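Local atomic coordinates of ABC transporter periplasmic peptide-binding protein (Pseudoalteromonas, PDB entry 4QFL), a protein that binds dipeptides in the periplasm, such as Ala-Phe, and probably delivers them to an ABC transporter for uptake into the cell. Residues K75-T80 against Y232-V237; F120-L125 against V163-F168; A334-P339 against A489-I494; T437-N442 against N481-Y486. One frame throughout, in Å; residues are numbered along the deposited sequence.

Contact 1: residues K75-T80 against Y232-V237; sequences KSELAT and YWKHEV
The indole of W233 packs against the backbone of E77 and the side chain of L78, and this is the dense half of the contact. W233 CH2 lies only 3.0 Å from E77 O, a close approach of an aromatic carbon to a carbonyl oxygen that is also hydrogen-bonded to R96. At the other end of the indole, L78 CD2 comes to 3.9 Å from W233 NE1. K234 CB sits 3.5 Å from the plane of the W233 ring, toward its rim and on the opposite side of that plane from L78 CD2, so the indole is clasped between the two aliphatic groups. W233 NE1 donates a hydrogen bond to D62; a tryptophan thus brings both a broad flat surface and one donor.

The residues 75-80 are where strand 74-76 ends and the chain turns into strand 79-84, and S76 OG braces that turn by donating to A79 O (2.7 Å). Residues 232-237 belong to the loop between strands 223-228 and 241-246, so the contact probably joins the main lobe of this family 5 binding protein to its additional subdomain. With an alanine in place of W233, a gap would probably open between L78 and K234, and D62 would lose a donor.

The looser, solvent-facing half is ionic. K234 is exposed, and the bend at the end of its chain (chi4 53°) turns NZ toward E77 OE1, 2.9 Å away in a salt bridge nearly in line with the C-O bond. K234 NZ also donates to Y232 OH (3.2 Å), while E77 OE2 is held by S66, which should limit rotation of the carboxylate.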
# COMPACT_ATOMS: atom_id res chain seq x y z
N LYS A 75 3.87 16.19 10.19
CA LYS A 75 2.85 17.16 10.49
C LYS A 75 1.89 16.64 11.56
O LYS A 75 1.46 15.49 11.52
CB LYS A 75 2.06 17.50 9.23
CG LYS A 75 2.94 17.72 8.01
CD LYS A 75 4.13 18.65 8.30
CE LYS A 75 3.71 20.07 8.58
NZ LYS A 75 4.90 20.92 8.87
N SER A 76 1.58 17.49 12.51
CA SER A 76 0.66 17.16 13.57
C SER A 76 -0.72 16.80 13.04
O SER A 76 -1.32 17.55 12.27
CB SER A 76 0.53 18.34 14.53
OG SER A 76 -0.77 18.36 15.10
N GLU A 77 -1.23 15.64 13.45
CA GLU A 77 -2.61 15.31 13.21
C GLU A 77 -3.40 15.23 14.51
O GLU A 77 -3.93 16.25 14.96
CB GLU A 77 -2.76 13.98 12.48
CG GLU A 77 -2.28 14.01 11.03
CD GLU A 77 -2.94 15.10 10.19
OE1 GLU A 77 -4.07 15.53 10.52
OE2 GLU A 77 -2.31 15.53 9.19
N LEU A 78 -3.46 14.05 15.11
CA LEU A 78 -4.10 13.89 16.42
C LEU A 78 -3.04 14.11 17.49
O LEU A 78 -3.36 14.34 18.65
CB LEU A 78 -4.73 12.51 16.60
CG LEU A 78 -6.07 12.27 15.92
CD1 LEU A 78 -6.52 10.85 16.19
CD2 LEU A 78 -7.11 13.27 16.39
N ALA A 79 -1.77 14.02 17.09
CA ALA A 79 -0.65 14.38 17.95
C ALA A 79 -0.25 15.81 17.65
O ALA A 79 -0.13 16.18 16.48
CB ALA A 79 0.52 13.46 17.71
N THR A 80 -0.02 16.60 18.70
CA THR A 80 0.32 18.02 18.57
C THR A 80 1.81 18.24 18.64
O THR A 80 2.34 19.26 18.17
CB THR A 80 -0.31 18.84 19.70
OG1 THR A 80 0.00 18.22 20.95
CG2 THR A 80 -1.82 18.92 19.54
N TYR A 232 -16.18 17.43 13.15
CA TYR A 232 -14.79 17.16 12.80
C TYR A 232 -13.83 18.25 13.28
O TYR A 232 -14.02 19.43 13.03
CB TYR A 232 -14.65 16.94 11.29
CG TYR A 232 -13.26 16.50 10.90
CD1 TYR A 232 -12.66 15.42 11.52
CD2 TYR A 232 -12.54 17.17 9.91
CE1 TYR A 232 -11.39 15.02 11.19
CE2 TYR A 232 -11.27 16.77 9.56
CZ TYR A 232 -10.70 15.69 10.21
OH TYR A 232 -9.43 15.27 9.88
N TRP A 233 -12.77 17.84 13.97
CA TRP A 233 -11.90 18.79 14.64
C TRP A 233 -11.13 19.66 13.68
O TRP A 233 -10.97 20.85 13.92
CB TRP A 233 -10.91 18.05 15.53
CG TRP A 233 -10.01 17.11 14.77
CD1 TRP A 233 -10.30 15.83 14.42
CD2 TRP A 233 -8.69 17.37 14.29
NE1 TRP A 233 -9.24 15.27 13.74
CE2 TRP A 233 -8.24 16.20 13.65
CE3 TRP A 233 -7.84 18.48 14.33
CZ2 TRP A 233 -6.98 16.10 13.07
CZ3 TRP A 233 -6.59 18.38 13.75
CH2 TRP A 233 -6.17 17.19 13.13
N LYS A 234 -10.62 19.07 12.61
CA LYS A 234 -9.63 19.75 11.79
C LYS A 234 -10.24 20.88 10.96
O LYS A 234 -9.70 21.99 10.93
CB LYS A 234 -8.89 18.78 10.89
CG LYS A 234 -7.85 19.44 10.02
CD LYS A 234 -7.58 18.64 8.76
CE LYS A 234 -6.42 17.71 8.96
NZ LYS A 234 -6.62 16.86 10.17
N HIS A 235 -11.34 20.59 10.28
CA HIS A 235 -11.99 21.61 9.46
C HIS A 235 -13.47 21.34 9.28
O HIS A 235 -13.97 20.29 9.64
CB HIS A 235 -11.29 21.76 8.10
CG HIS A 235 -11.24 20.51 7.27
ND1 HIS A 235 -12.28 20.11 6.46
CD2 HIS A 235 -10.26 19.59 7.11
CE1 HIS A 235 -11.95 18.99 5.84
NE2 HIS A 235 -10.74 18.65 6.22
N GLU A 236 -14.18 22.33 8.74
CA GLU A 236 -15.58 22.16 8.41
C GLU A 236 -15.65 21.34 7.13
O GLU A 236 -15.22 21.78 6.08
CB GLU A 236 -16.24 23.52 8.20
CG GLU A 236 -17.73 23.44 7.97
CD GLU A 236 -18.47 22.92 9.19
OE1 GLU A 236 -18.08 23.28 10.33
OE2 GLU A 236 -19.44 22.15 9.02
N VAL A 237 -16.18 20.13 7.23
CA VAL A 237 -16.29 19.24 6.08
C VAL A 237 -17.31 19.74 5.05
O VAL A 237 -18.44 20.08 5.39
CB VAL A 237 -16.66 17.81 6.53
CG1 VAL A 237 -16.80 16.89 5.33
CG2 VAL A 237 -15.60 17.29 7.49

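Contact 2: residues F120-L125 against V163-F168; sequences FTFSRL and VRFELF
F122 and F165 form a buried aromatic contact, an offset edge-to-face pair that joins helix 115-126 to strand 162-167. The edge of F165 is directed toward the face of F122, with ring centroids 6.0 Å apart and planes inclined at 66°. The offset is plain from the atoms that touch: F165 CE2 lies 4.1 Å from F122 CB, so the strand residue meets the root of the helix side chain as well as its ring. Next to it, F165 CZ approaches F122 CD2 at 4.2 Å.

Both residues direct their side chains into the gap between helix and strand. In F165, CG is anti to the carbonyl carbon (chi1 -72°), which carries the ring across to the helix. Phenylalanine suits both places, being long enough to bridge backbones whose nearest CA atoms, those of F122 and F165, are 9.7 Å apart, and having no polar group to satisfy in a buried layer. The cluster extends further, since F165 also meets the ring of F93, and V163 reaches V118 and I119 of the same helix. Such a layer is the hydrophobic core of a helix packed on one face of an antiparallel sheet, here the four-stranded sheet that includes strand 162-167.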
# COMPACT_ATOMS: atom_id res chain seq x y z
N PHE A 120 -4.71 1.82 23.49
CA PHE A 120 -5.50 0.69 23.01
C PHE A 120 -5.24 0.35 21.56
O PHE A 120 -5.01 -0.80 21.20
CB PHE A 120 -6.99 0.93 23.16
CG PHE A 120 -7.81 -0.06 22.39
CD1 PHE A 120 -8.04 -1.34 22.91
CD2 PHE A 120 -8.31 0.25 21.14
CE1 PHE A 120 -8.79 -2.28 22.20
CE2 PHE A 120 -9.05 -0.69 20.41
CZ PHE A 120 -9.29 -1.95 20.94
N THR A 121 -5.35 1.36 20.70
CA THR A 121 -5.16 1.19 19.27
C THR A 121 -3.85 0.50 18.94
O THR A 121 -3.80 -0.45 18.13
CB THR A 121 -5.19 2.54 18.55
OG1 THR A 121 -6.46 3.16 18.76
CG2 THR A 121 -4.94 2.35 17.05
N PHE A 122 -2.78 0.98 19.55
CA PHE A 122 -1.45 0.47 19.21
C PHE A 122 -1.00 -0.75 20.02
O PHE A 122 -0.25 -1.58 19.51
CB PHE A 122 -0.42 1.61 19.14
CG PHE A 122 -0.71 2.58 18.03
CD1 PHE A 122 -0.41 2.26 16.72
CD2 PHE A 122 -1.36 3.78 18.29
CE1 PHE A 122 -0.71 3.12 15.70
CE2 PHE A 122 -1.67 4.65 17.27
CZ PHE A 122 -1.35 4.31 15.97
N SER A 123 -1.49 -0.89 21.24
CA SER A 123 -1.21 -2.11 21.98
C SER A 123 -1.98 -3.28 21.37
O SER A 123 -1.58 -4.43 21.53
CB SER A 123 -1.50 -1.97 23.47
OG SER A 123 -2.88 -1.89 23.73
N ARG A 124 -3.07 -3.01 20.65
CA ARG A 124 -3.76 -4.09 19.94
C ARG A 124 -2.79 -4.86 19.02
O ARG A 124 -2.96 -6.05 18.78
CB ARG A 124 -4.95 -3.56 19.13
CG ARG A 124 -5.62 -4.63 18.26
CD ARG A 124 -6.88 -4.16 17.56
NE ARG A 124 -7.51 -5.27 16.84
CZ ARG A 124 -8.57 -5.14 16.05
NH1 ARG A 124 -9.13 -3.95 15.87
NH2 ARG A 124 -9.07 -6.19 15.43
N LEU A 125 -1.79 -4.16 18.51
CA LEU A 125 -0.83 -4.77 17.57
C LEU A 125 0.23 -5.65 18.23
O LEU A 125 0.51 -6.75 17.75
CB LEU A 125 -0.14 -3.68 16.74
CG LEU A 125 -1.03 -2.62 16.11
CD1 LEU A 125 -0.16 -1.52 15.53
CD2 LEU A 125 -1.94 -3.23 15.05
N VAL A 163 1.50 10.42 25.78
CA VAL A 163 1.94 9.04 25.95
C VAL A 163 3.38 8.95 25.53
O VAL A 163 3.89 9.81 24.83
CB VAL A 163 1.10 8.06 25.10
CG1 VAL A 163 -0.37 8.13 25.49
CG2 VAL A 163 1.29 8.34 23.61
N ARG A 164 4.06 7.89 25.97
CA ARG A 164 5.42 7.65 25.55
C ARG A 164 5.59 6.19 25.10
O ARG A 164 5.36 5.27 25.88
CB ARG A 164 6.39 8.00 26.68
CG ARG A 164 7.83 7.67 26.39
CD ARG A 164 8.72 7.93 27.61
NE ARG A 164 8.39 7.05 28.73
CZ ARG A 164 7.96 7.47 29.91
NH1 ARG A 164 7.79 8.77 30.13
NH2 ARG A 164 7.69 6.60 30.88
N PHE A 165 5.95 6.00 23.84
CA PHE A 165 6.26 4.67 23.31
C PHE A 165 7.67 4.25 23.75
O PHE A 165 8.63 5.01 23.58
CB PHE A 165 6.19 4.65 21.77
CG PHE A 165 4.79 4.73 21.20
CD1 PHE A 165 4.05 5.90 21.29
CD2 PHE A 165 4.25 3.64 20.53
CE1 PHE A 165 2.76 5.97 20.74
CE2 PHE A 165 2.97 3.71 19.97
CZ PHE A 165 2.23 4.88 20.08
N GLU A 166 7.80 3.05 24.29
CA GLU A 166 9.11 2.50 24.64
C GLU A 166 9.48 1.39 23.65
O GLU A 166 8.78 0.38 23.55
CB GLU A 166 9.11 1.95 26.06
CG GLU A 166 8.60 2.93 27.10
CD GLU A 166 9.62 4.00 27.44
OE1 GLU A 166 10.71 4.00 26.83
OE2 GLU A 166 9.34 4.83 28.34
N LEU A 167 10.58 1.58 22.93
CA LEU A 167 11.03 0.60 21.94
C LEU A 167 12.16 -0.30 22.47
O LEU A 167 12.94 0.11 23.33
CB LEU A 167 11.49 1.31 20.67
CG LEU A 167 10.56 2.41 20.16
CD1 LEU A 167 11.08 3.01 18.87
CD2 LEU A 167 9.14 1.88 19.98
N PHE A 168 12.22 -1.52 21.94
CA PHE A 168 13.28 -2.44 22.32
C PHE A 168 14.59 -1.99 21.71
O PHE A 168 15.67 -2.24 22.26
CB PHE A 168 12.95 -3.86 21.86
CG PHE A 168 11.89 -4.53 22.66
CD1 PHE A 168 12.05 -4.71 24.02
CD2 PHE A 168 10.72 -4.97 22.07
CE1 PHE A 168 11.06 -5.32 24.78
CE2 PHE A 168 9.72 -5.58 22.81
CZ PHE A 168 9.89 -5.76 24.17

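Contact 3: residues A334-P339 against A489-I494; sequences ARSILP and AAQSMI
Q491 OE1 is gripped by two donors, the hydroxyl of S336 and the backbone N of E346. The bond from S336 OG is short, 2.6 Å, and lies in the carbonyl plane on a lone pair of the amide oxygen, with a C=O...donor angle of 116°. Q491 NE2 is occupied as well, donating to A344 O and Y487 O, so the amide is held from both ends and its rotation is fixed. A glutamine suits this buried place because it offers an acceptor and a donor together.

S336 OG has a second task: it accepts from L338 N at 3.3 Å, which makes residues 336-338 an ST turn. That turn shapes the loop following strand 332-333, which lies between helix 480-497 and strand 500-513: A334 is bonded through its backbone to I503, and I337 touches L500. The side chain of I337 is about 11 Å from the bound phenylalanine, outside the pocket itself. The backbones of loop and helix are tied by a water too, which accepts from I337 N and donates to Q491 O at 2.7 Å.

L338 closes over the polar group: its CD1 stands over the face of the Q491 amide, 3.6 Å from CD, and the two side chains cross at about a right angle. Beside this lies a separate apolar pair. I337 carries CG1 anti to the backbone N (chi1 -169°), which leaves CG2 to meet I494 CD1 at 3.8 Å. From the helix side, I494 also touches F467 of helix 465-475.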
# COMPACT_ATOMS: atom_id res chain seq x y z
N ALA A 334 12.46 0.96 -15.01
CA ALA A 334 13.10 0.76 -13.72
C ALA A 334 14.59 0.52 -13.88
O ALA A 334 15.00 -0.28 -14.72
CB ALA A 334 12.47 -0.40 -12.99
N ARG A 335 15.39 1.20 -13.05
CA ARG A 335 16.84 1.01 -12.98
C ARG A 335 17.26 0.43 -11.61
O ARG A 335 18.45 0.22 -11.33
CB ARG A 335 17.56 2.33 -13.26
CG ARG A 335 18.15 2.44 -14.67
CD ARG A 335 17.13 2.78 -15.75
NE ARG A 335 17.61 2.29 -17.05
CZ ARG A 335 17.10 2.63 -18.23
NH1 ARG A 335 16.10 3.49 -18.31
NH2 ARG A 335 17.62 2.11 -19.33
N SER A 336 16.27 0.17 -10.76
CA SER A 336 16.46 -0.36 -9.43
C SER A 336 15.06 -0.63 -8.91
O SER A 336 14.10 -0.20 -9.54
CB SER A 336 17.14 0.68 -8.54
OG SER A 336 17.08 0.27 -7.18
N ILE A 337 14.92 -1.32 -7.79
CA ILE A 337 13.59 -1.44 -7.20
C ILE A 337 13.04 -0.05 -6.81
O ILE A 337 11.83 0.20 -6.88
CB ILE A 337 13.54 -2.45 -6.00
CG1 ILE A 337 12.08 -2.71 -5.61
CG2 ILE A 337 14.34 -1.94 -4.81
CD1 ILE A 337 11.88 -3.75 -4.55
N LEU A 338 13.93 0.86 -6.43
CA LEU A 338 13.52 2.18 -6.00
C LEU A 338 13.27 3.08 -7.19
O LEU A 338 14.06 3.09 -8.14
CB LEU A 338 14.60 2.82 -5.11
CG LEU A 338 14.85 2.17 -3.75
CD1 LEU A 338 15.86 2.96 -2.91
CD2 LEU A 338 13.53 1.99 -3.02
N PRO A 339 12.17 3.86 -7.15
CA PRO A 339 11.91 4.86 -8.19
C PRO A 339 12.97 5.95 -8.11
O PRO A 339 13.53 6.15 -7.03
CB PRO A 339 10.53 5.41 -7.82
CG PRO A 339 10.39 5.13 -6.35
CD PRO A 339 11.12 3.84 -6.12
N ALA A 489 23.53 -1.12 -1.01
CA ALA A 489 23.90 -2.52 -1.03
C ALA A 489 22.64 -3.36 -1.23
O ALA A 489 22.68 -4.42 -1.87
CB ALA A 489 24.63 -2.90 0.27
N ALA A 490 21.53 -2.88 -0.68
CA ALA A 490 20.27 -3.60 -0.77
C ALA A 490 19.75 -3.65 -2.20
O ALA A 490 19.27 -4.68 -2.67
CB ALA A 490 19.23 -2.98 0.15
N GLN A 491 19.83 -2.52 -2.89
CA GLN A 491 19.36 -2.45 -4.26
C GLN A 491 20.18 -3.38 -5.13
O GLN A 491 19.64 -4.06 -6.01
CB GLN A 491 19.42 -1.02 -4.80
CG GLN A 491 18.41 -0.11 -4.17
CD GLN A 491 18.67 1.35 -4.47
OE1 GLN A 491 18.21 1.87 -5.48
NE2 GLN A 491 19.40 2.01 -3.60
N SER A 492 21.48 -3.42 -4.89
CA SER A 492 22.38 -4.27 -5.66
C SER A 492 22.07 -5.77 -5.49
O SER A 492 22.09 -6.53 -6.47
CB SER A 492 23.83 -3.99 -5.28
OG SER A 492 24.19 -2.70 -5.71
N MET A 493 21.79 -6.16 -4.26
CA MET A 493 21.53 -7.56 -3.94
C MET A 493 20.27 -8.03 -4.64
O MET A 493 20.22 -9.13 -5.18
CB MET A 493 21.41 -7.74 -2.42
CG MET A 493 21.50 -9.19 -1.99
SD MET A 493 21.48 -9.44 -0.20
CE MET A 493 22.98 -8.59 0.27
N ILE A 494 19.25 -7.18 -4.65
CA ILE A 494 18.00 -7.51 -5.31
C ILE A 494 18.23 -7.79 -6.80
O ILE A 494 17.64 -8.72 -7.36
CB ILE A 494 16.98 -6.39 -5.09
CG1 ILE A 494 16.59 -6.34 -3.61
CG2 ILE A 494 15.76 -6.60 -5.97
CD1 ILE A 494 15.74 -5.13 -3.20
O HOH W 1 17.50 -2.73 -6.87

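Contact 4: residues T437-N442 against N481-Y486; sequences TPDPDN and NLRKQY
D439 and R483 are joined by a salt bridge in which the guanidinium grips the carboxylate end-on, one nitrogen to each oxygen. D439 OD1 receives R483 NH2 on its syn lone pair, at 2.9 Å and with an N-H...O angle of 159°. R483 NH1 donates to D439 OD2, also at 2.9 Å and about as straight, but tilted out of the carboxylate plane, in keeping with the 33° between the two flat groups. An arginine suits the place because its chain, bent at chi3 (66°), carries a two-pronged head across from the helix, and Y487 OH provides a further partner for NH2.

The remaining hydrogen bonds shape the loop. D439 OD1 accepts on its anti side from D441 N at 3.0 Å, an Asx turn, so a single oxygen serves both the turn and the salt bridge. Just before it, T437 OG1 accepts from D439 N at 3.1 Å, an ST turn. With an alanine in place of D439, the buried R483 would probably lose its direct salt-bridge partner, and D441 N would lose its acceptor.

Van der Waals contact is slight: D441 CB rests 4.0 Å from R483 NH2 at the edge of the guanidinium. D441 OD1 binds S445, and its charge probably adds to the favourable field around R483.

The loop follows strand 428-434 and D436 of the alanine pocket, leading on to helix 445-448. R483 bridges from it to helix 480-497, with L475 of helix 465-475 alongside.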
# COMPACT_ATOMS: atom_id res chain seq x y z
N THR A 437 5.14 5.94 2.40
CA THR A 437 5.90 7.09 2.88
C THR A 437 7.09 7.30 1.95
O THR A 437 7.36 6.46 1.09
CB THR A 437 6.45 6.85 4.30
OG1 THR A 437 7.56 5.96 4.24
CG2 THR A 437 5.38 6.24 5.20
N PRO A 438 7.78 8.44 2.09
CA PRO A 438 9.01 8.68 1.32
C PRO A 438 10.27 8.15 2.05
O PRO A 438 11.41 8.42 1.63
CB PRO A 438 9.03 10.20 1.20
CG PRO A 438 8.42 10.65 2.45
CD PRO A 438 7.38 9.64 2.84
N ASP A 439 10.07 7.40 3.13
CA ASP A 439 11.19 6.70 3.74
C ASP A 439 11.49 5.43 2.96
O ASP A 439 10.63 4.55 2.86
CB ASP A 439 10.93 6.38 5.21
CG ASP A 439 12.17 5.91 5.93
OD1 ASP A 439 12.63 4.81 5.61
OD2 ASP A 439 12.70 6.65 6.78
N PRO A 440 12.71 5.32 2.41
CA PRO A 440 13.13 4.20 1.55
C PRO A 440 12.92 2.81 2.17
O PRO A 440 12.77 1.83 1.46
CB PRO A 440 14.63 4.46 1.33
CG PRO A 440 14.78 5.93 1.52
CD PRO A 440 13.79 6.29 2.60
N ASP A 441 12.92 2.73 3.49
CA ASP A 441 12.70 1.44 4.12
C ASP A 441 11.35 0.86 3.70
O ASP A 441 11.14 -0.35 3.76
CB ASP A 441 12.74 1.56 5.64
CG ASP A 441 12.32 0.27 6.31
OD1 ASP A 441 13.17 -0.65 6.36
OD2 ASP A 441 11.16 0.17 6.77
N ASN A 442 10.45 1.74 3.29
CA ASN A 442 9.10 1.33 2.90
C ASN A 442 9.06 0.47 1.62
O ASN A 442 8.09 -0.24 1.36
CB ASN A 442 8.17 2.56 2.78
CG ASN A 442 6.70 2.17 2.61
OD1 ASN A 442 6.04 1.70 3.54
ND2 ASN A 442 6.18 2.39 1.42
N ASN A 481 23.49 9.61 4.98
CA ASN A 481 24.57 9.06 4.17
C ASN A 481 24.80 7.58 4.48
O ASN A 481 25.01 6.76 3.58
CB ASN A 481 25.86 9.88 4.35
CG ASN A 481 25.69 11.36 4.00
OD1 ASN A 481 25.24 11.70 2.90
ND2 ASN A 481 26.04 12.23 4.94
N LEU A 482 24.75 7.23 5.76
CA LEU A 482 24.92 5.85 6.18
C LEU A 482 23.75 4.98 5.70
O LEU A 482 23.97 3.93 5.09
CB LEU A 482 25.08 5.78 7.70
CG LEU A 482 26.28 6.60 8.21
CD1 LEU A 482 26.26 6.88 9.73
CD2 LEU A 482 27.57 5.91 7.78
N ARG A 483 22.53 5.44 5.94
CA ARG A 483 21.33 4.74 5.45
C ARG A 483 21.47 4.40 3.97
O ARG A 483 21.23 3.26 3.55
CB ARG A 483 20.07 5.59 5.69
CG ARG A 483 19.79 5.88 7.18
CD ARG A 483 18.38 6.36 7.44
NE ARG A 483 17.40 5.31 7.13
CZ ARG A 483 16.10 5.52 6.96
NH1 ARG A 483 15.60 6.74 7.06
NH2 ARG A 483 15.31 4.49 6.68
N LYS A 484 21.88 5.37 3.16
CA LYS A 484 21.96 5.13 1.73
C LYS A 484 23.02 4.10 1.34
O LYS A 484 22.86 3.36 0.38
CB LYS A 484 22.14 6.42 0.93
CG LYS A 484 22.00 6.18 -0.56
CD LYS A 484 22.44 7.38 -1.40
CE LYS A 484 22.92 6.93 -2.79
NZ LYS A 484 21.78 6.63 -3.68
N GLN A 485 24.10 4.03 2.11
CA GLN A 485 25.11 2.99 1.88
C GLN A 485 24.49 1.61 1.96
O GLN A 485 24.69 0.76 1.10
CB GLN A 485 26.22 3.08 2.92
CG GLN A 485 27.26 4.11 2.61
CD GLN A 485 28.38 4.08 3.62
OE1 GLN A 485 28.14 3.96 4.82
NE2 GLN A 485 29.62 4.16 3.14
N TYR A 486 23.72 1.40 3.02
CA TYR A 486 23.02 0.14 3.18
C TYR A 486 21.94 -0.03 2.12
O TYR A 486 21.81 -1.11 1.54
CB TYR A 486 22.47 0.02 4.60
CG TYR A 486 23.59 -0.06 5.61
CD1 TYR A 486 24.52 -1.09 5.54
CD2 TYR A 486 23.73 0.88 6.61
CE1 TYR A 486 25.57 -1.18 6.45
CE2 TYR A 486 24.78 0.80 7.53
CZ TYR A 486 25.69 -0.23 7.44
OH TYR A 486 26.74 -0.34 8.33

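How the contacts relate
From the N terminus, residues 75-80 open the first loop, which contact 1 closes at 232-237, tying the corner before strand 79-84 to the loop between strands 223-228 and 241-246. Contact 2 nests within it, closing the shorter loop from helix 115-126 to strand 162-167, and both reach the four-stranded antiparallel sheet. The chain then begins a second system, in series with the first. Contact 3 spans from 334-339 to 489-494, and contact 4, from 437-442 to 481-486, is nested inside it. Both end on helix 480-497, their centres about 12 Å apart, so this helix gathers two separate loops. No contacts cross along the chain.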